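Local coordinates for sugar fermentation stimulation protein homolog (Pyrococcus furiosus, PDB 4DA2) that probably binds DNA, joining an OB fold to a calcium-binding PD-(D/E)xK nuclease-like domain, at residues 72-84 with 172-184. The protein carries 1 engineered substitution. Sequence-based numbering, arbitrary orientation.
Sequences DHGKIAIIDTRLQ and IVFIGALPNVSKF
A single backbone hydrogen bond, Ile-78 N to Ala-177 O at 2.9 Å, spans this buried contact; the rest is mainly side-chain packing, with a CA-H...O contact on the same oxygen. It exemplifies how two domains can be joined where the chain passes between them: strand 75-78, paired with strand 65-72 of the OB-fold sheet, leads into helix 81-93, and strand 169-176, in the sheet of the PD-(D/E)xK domain, ends in an inverse gamma turn centred on Gly-176. Ala-177 is the last residue of that turn, and its O takes Ile-78 N in the carbonyl plane (C=O...N angle 159°) and Ala-77 CA at 3.3 Å. Beside the bond, Ala-177 CB rests against Ile-78 CB at 3.8 Å.

The Pro-179 ring sits against the turn end of the hairpin, at the Asp-72/Lys-75 pair that closes the type I' turn. Its CG lies 3.3 Å from Asp-72 O, its CB meets Lys-75 CB, and its CD touches Asp-72 OD2. With CG anti to the backbone N (chi1 -171°), Asp-72 turns its carboxylate across the proline at a slant, where OD2 also forms a salt bridge to Arg-138. That arginine donates to Pro-179 O as well, tying both sides of the contact to strand 127-139. Leu-178 sends CD2 back to Ala-77 CB, and Phe-46 packs on both side chains.

At the other end, Gln-84 reaches from the first turn of helix 81-93, extended beyond CG, and slides past the Ile-175 side chain in the opposite direction, with Ile-175 CB 3.7 Å from its OE1. Two bonds fix the buried amide: NE2 donates to Ser-134 OG and to Ile-78 O, the latter at 2.9 Å, almost in the amide plane but tilted 29° from the carbonyl plane.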
loop_
_atom_site.group_PDB
_atom_site.type_symbol
_atom_site.label_atom_id
_atom_site.label_comp_id
_atom_site.label_asym_id
_atom_site.label_seq_id
_atom_site.Cartn_x
_atom_site.Cartn_y
_atom_site.Cartn_z
ATOM N N ASP A 72 7.493 -1.834 14.201
ATOM C CA ASP A 72 7.621 -0.394 14.038
ATOM C C ASP A 72 6.876 0.215 15.203
ATOM O O ASP A 72 5.653 0.073 15.312
ATOM C CB ASP A 72 7.032 0.067 12.690
ATOM C CG ASP A 72 7.334 1.515 12.371
ATOM O OD1 ASP A 72 8.287 2.068 12.948
ATOM O OD2 ASP A 72 6.647 2.100 11.505
ATOM N N HIS A 73 7.644 0.827 16.108
ATOM C CA HIS A 73 7.090 1.502 17.274
ATOM C C HIS A 73 6.092 0.646 18.071
ATOM O O HIS A 73 5.079 1.140 18.573
ATOM C CB HIS A 73 6.530 2.875 16.864
ATOM C CG HIS A 73 7.570 3.767 16.254
ATOM N ND1 HIS A 73 8.809 3.964 16.830
ATOM C CD2 HIS A 73 7.571 4.483 15.106
ATOM C CE1 HIS A 73 9.524 4.774 16.070
ATOM N NE2 HIS A 73 8.794 5.107 15.019
ATOM N N GLY A 74 6.407 -0.638 18.212
ATOM C CA GLY A 74 5.601 -1.526 19.012
ATOM C C GLY A 74 4.437 -2.157 18.271
ATOM O O GLY A 74 3.748 -3.035 18.796
ATOM N N LYS A 75 4.215 -1.710 17.044
ATOM C CA LYS A 75 3.143 -2.246 16.211
ATOM C C LYS A 75 3.846 -2.868 15.004
ATOM O O LYS A 75 5.077 -3.132 15.045
ATOM C CB LYS A 75 2.170 -1.114 15.767
ATOM C CG LYS A 75 1.565 -0.221 16.880
ATOM C CD LYS A 75 0.452 -0.920 17.655
ATOM C CE LYS A 75 -0.440 0.034 18.504
ATOM N NZ LYS A 75 0.298 0.736 19.610
ATOM N N ILE A 76 3.104 -3.059 13.912
ATOM C CA ILE A 76 3.684 -3.607 12.684
ATOM C C ILE A 76 3.369 -2.716 11.475
ATOM O O ILE A 76 2.191 -2.438 11.223
ATOM C CB ILE A 76 3.170 -5.023 12.419
ATOM C CG1 ILE A 76 3.605 -5.959 13.570
ATOM C CG2 ILE A 76 3.725 -5.535 11.071
ATOM C CD1 ILE A 76 2.822 -7.295 13.647
ATOM N N ALA A 77 4.408 -2.288 10.741
ATOM C CA ALA A 77 4.228 -1.588 9.454
ATOM C C ALA A 77 3.959 -2.670 8.400
ATOM O O ALA A 77 4.686 -3.656 8.328
ATOM C CB ALA A 77 5.475 -0.834 9.098
ATOM N N ILE A 78 2.931 -2.485 7.575
ATOM C CA ILE A 78 2.592 -3.505 6.585
ATOM C C ILE A 78 3.269 -3.111 5.279
ATOM O O ILE A 78 2.873 -2.122 4.621
ATOM C CB ILE A 78 1.060 -3.647 6.387
ATOM C CG1 ILE A 78 0.376 -4.051 7.710
ATOM C CG2 ILE A 78 0.801 -4.662 5.256
ATOM C CD1 ILE A 78 -1.179 -3.991 7.706
ATOM N N ILE A 79 4.244 -3.911 4.882
ATOM C CA ILE A 79 4.898 -3.717 3.573
ATOM C C ILE A 79 4.291 -4.466 2.403
ATOM O O ILE A 79 4.523 -4.082 1.247
ATOM C CB ILE A 79 6.413 -4.028 3.643
ATOM C CG1 ILE A 79 6.666 -5.514 3.884
ATOM C CG2 ILE A 79 7.074 -3.120 4.689
ATOM C CD1 ILE A 79 7.897 -6.056 3.134
ATOM N N ASP A 80 3.514 -5.521 2.686
ATOM C CA ASP A 80 2.970 -6.381 1.632
ATOM C C ASP A 80 1.825 -5.664 0.919
ATOM O O ASP A 80 0.804 -5.325 1.534
ATOM C CB ASP A 80 2.485 -7.720 2.209
ATOM C CG ASP A 80 2.049 -8.711 1.118
ATOM O OD1 ASP A 80 2.876 -9.544 0.692
ATOM O OD2 ASP A 80 0.866 -8.667 0.710
ATOM N N THR A 81 1.992 -5.438 -0.377
ATOM C CA THR A 81 0.980 -4.677 -1.131
ATOM C C THR A 81 -0.327 -5.451 -1.338
ATOM O O THR A 81 -1.394 -4.837 -1.463
ATOM C CB THR A 81 1.523 -4.130 -2.469
ATOM O OG1 THR A 81 1.863 -5.227 -3.330
ATOM C CG2 THR A 81 2.735 -3.230 -2.231
ATOM N N ARG A 82 -0.241 -6.782 -1.358
ATOM C CA ARG A 82 -1.423 -7.630 -1.408
ATOM C C ARG A 82 -2.287 -7.489 -0.154
ATOM O O ARG A 82 -3.523 -7.358 -0.274
ATOM C CB ARG A 82 -1.079 -9.103 -1.632
ATOM C CG ARG A 82 -0.567 -9.449 -2.995
ATOM C CD ARG A 82 -0.159 -10.913 -3.011
ATOM N NE ARG A 82 0.268 -11.372 -4.328
ATOM C CZ ARG A 82 1.004 -12.460 -4.540
ATOM N NH1 ARG A 82 1.418 -13.199 -3.515
ATOM N NH2 ARG A 82 1.337 -12.804 -5.780
ATOM N N LEU A 83 -1.655 -7.485 1.024
ATOM C CA LEU A 83 -2.349 -7.308 2.272
ATOM C C LEU A 83 -2.941 -5.895 2.321
ATOM O O LEU A 83 -4.090 -5.723 2.721
ATOM C CB LEU A 83 -1.411 -7.540 3.471
ATOM C CG LEU A 83 -2.041 -7.468 4.860
ATOM C CD1 LEU A 83 -3.381 -8.215 4.978
ATOM C CD2 LEU A 83 -1.055 -7.977 5.945
ATOM N N GLN A 84 -2.136 -4.898 1.965
ATOM C CA GLN A 84 -2.640 -3.498 1.879
ATOM C C GLN A 84 -3.899 -3.453 1.013
ATOM O O GLN A 84 -4.909 -2.850 1.402
ATOM C CB GLN A 84 -1.571 -2.575 1.301
ATOM C CG GLN A 84 -0.417 -2.273 2.243
ATOM C CD GLN A 84 0.602 -1.347 1.562
ATOM O OE1 GLN A 84 0.299 -0.753 0.527
ATOM N NE2 GLN A 84 1.768 -1.195 2.149
ATOM N N ILE A 172 -6.544 8.228 -6.664
ATOM C CA ILE A 172 -5.384 7.547 -6.118
ATOM C C ILE A 172 -5.454 7.552 -4.607
ATOM O O ILE A 172 -5.750 8.570 -3.982
ATOM C CB ILE A 172 -4.002 8.085 -6.675
ATOM C CG1 ILE A 172 -2.823 7.223 -6.206
ATOM C CG2 ILE A 172 -3.763 9.567 -6.315
ATOM C CD1 ILE A 172 -1.551 7.504 -6.993
ATOM N N VAL A 173 -5.214 6.385 -4.029
ATOM C CA VAL A 173 -5.273 6.224 -2.579
ATOM C C VAL A 173 -3.934 5.734 -2.086
ATOM O O VAL A 173 -3.503 4.625 -2.458
ATOM C CB VAL A 173 -6.357 5.228 -2.171
ATOM C CG1 VAL A 173 -6.380 5.084 -0.623
ATOM C CG2 VAL A 173 -7.762 5.652 -2.689
ATOM N N PHE A 174 -3.282 6.528 -1.237
ATOM C CA PHE A 174 -2.032 6.110 -0.609
ATOM C C PHE A 174 -2.327 5.358 0.692
ATOM O O PHE A 174 -3.051 5.835 1.564
ATOM C CB PHE A 174 -1.125 7.346 -0.395
ATOM C CG PHE A 174 -0.722 7.994 -1.675
ATOM C CD1 PHE A 174 0.304 7.443 -2.439
ATOM C CD2 PHE A 174 -1.405 9.107 -2.172
ATOM C CE1 PHE A 174 0.684 8.005 -3.661
ATOM C CE2 PHE A 174 -1.004 9.700 -3.396
ATOM C CZ PHE A 174 0.019 9.130 -4.144
ATOM N N ILE A 175 -1.778 4.156 0.797
ATOM C CA ILE A 175 -1.970 3.335 1.982
ATOM C C ILE A 175 -0.769 3.553 2.909
ATOM O O ILE A 175 0.322 2.972 2.708
ATOM C CB ILE A 175 -2.129 1.829 1.603
ATOM C CG1 ILE A 175 -3.239 1.654 0.540
ATOM C CG2 ILE A 175 -2.426 1.022 2.852
ATOM C CD1 ILE A 175 -4.653 2.125 0.978
ATOM N N GLY A 176 -0.977 4.421 3.897
ATOM C CA GLY A 176 0.037 4.777 4.901
ATOM C C GLY A 176 -0.017 3.730 5.986
ATOM O O GLY A 176 -0.470 3.987 7.124
ATOM N N ALA A 177 0.421 2.522 5.625
ATOM C CA ALA A 177 0.390 1.364 6.514
ATOM C C ALA A 177 1.523 1.346 7.546
ATOM O O ALA A 177 2.159 0.292 7.774
ATOM C CB ALA A 177 0.395 0.051 5.701
ATOM N N LEU A 178 1.771 2.513 8.156
ATOM C CA LEU A 178 2.740 2.683 9.244
ATOM C C LEU A 178 1.963 3.126 10.464
ATOM O O LEU A 178 1.054 3.934 10.330
ATOM C CB LEU A 178 3.682 3.866 8.925
ATOM C CG LEU A 178 4.704 3.803 7.798
ATOM C CD1 LEU A 178 5.394 5.123 7.688
ATOM C CD2 LEU A 178 5.720 2.696 8.002
ATOM N N PRO A 179 2.349 2.653 11.659
ATOM C CA PRO A 179 1.775 3.251 12.865
ATOM C C PRO A 179 2.334 4.671 13.040
ATOM O O PRO A 179 3.370 5.028 12.444
ATOM C CB PRO A 179 2.292 2.334 13.995
ATOM C CG PRO A 179 3.619 1.809 13.449
ATOM C CD PRO A 179 3.371 1.627 11.970
ATOM N N ASN A 180 1.628 5.471 13.830
ATOM C CA ASN A 180 2.049 6.830 14.224
ATOM C C ASN A 180 2.422 7.764 13.072
ATOM O O ASN A 180 3.471 8.396 13.072
ATOM C CB ASN A 180 3.173 6.786 15.278
ATOM C CG ASN A 180 2.812 5.914 16.458
ATOM O OD1 ASN A 180 2.972 4.694 16.402
ATOM N ND2 ASN A 180 2.265 6.522 17.511
ATOM N N VAL A 181 1.555 7.831 12.080
ATOM C CA VAL A 181 1.646 8.872 11.082
ATOM C C VAL A 181 0.259 9.474 11.006
ATOM O O VAL A 181 -0.730 8.782 11.262
ATOM C CB VAL A 181 2.092 8.340 9.666
ATOM C CG1 VAL A 181 3.588 8.007 9.629
ATOM C CG2 VAL A 181 1.219 7.162 9.207
ATOM N N SER A 182 0.189 10.775 10.720
ATOM C CA SER A 182 -1.099 11.477 10.669
ATOM C C SER A 182 -1.292 12.224 9.362
ATOM O O SER A 182 -2.364 12.820 9.112
ATOM C CB SER A 182 -1.181 12.499 11.811
ATOM O OG SER A 182 -0.073 13.379 11.707
ATOM N N LYS A 183 -0.245 12.235 8.556
ATOM C CA LYS A 183 -0.211 12.977 7.282
ATOM C C LYS A 183 0.425 12.168 6.163
ATOM O O LYS A 183 1.038 11.145 6.421
ATOM C CB LYS A 183 0.557 14.304 7.445
ATOM C CG LYS A 183 -0.066 15.242 8.475
ATOM C CD LYS A 183 0.587 16.617 8.436
ATOM C CE LYS A 183 1.873 16.639 9.241
ATOM N NZ LYS A 183 1.617 16.808 10.693
ATOM N N PHE A 184 0.215 12.618 4.928
ATOM C CA PHE A 184 0.882 12.075 3.758
ATOM C C PHE A 184 1.505 13.174 2.914
ATOM O O PHE A 184 0.879 14.208 2.732
ATOM C CB PHE A 184 -0.121 11.254 2.870
ATOM C CG PHE A 184 0.444 10.939 1.505
ATOM C CD1 PHE A 184 1.226 9.799 1.297
ATOM C CD2 PHE A 184 0.291 11.842 0.452
ATOM C CE1 PHE A 184 1.814 9.569 0.029
ATOM C CE2 PHE A 184 0.842 11.608 -0.800
ATOM C CZ PHE A 184 1.621 10.464 -1.015
#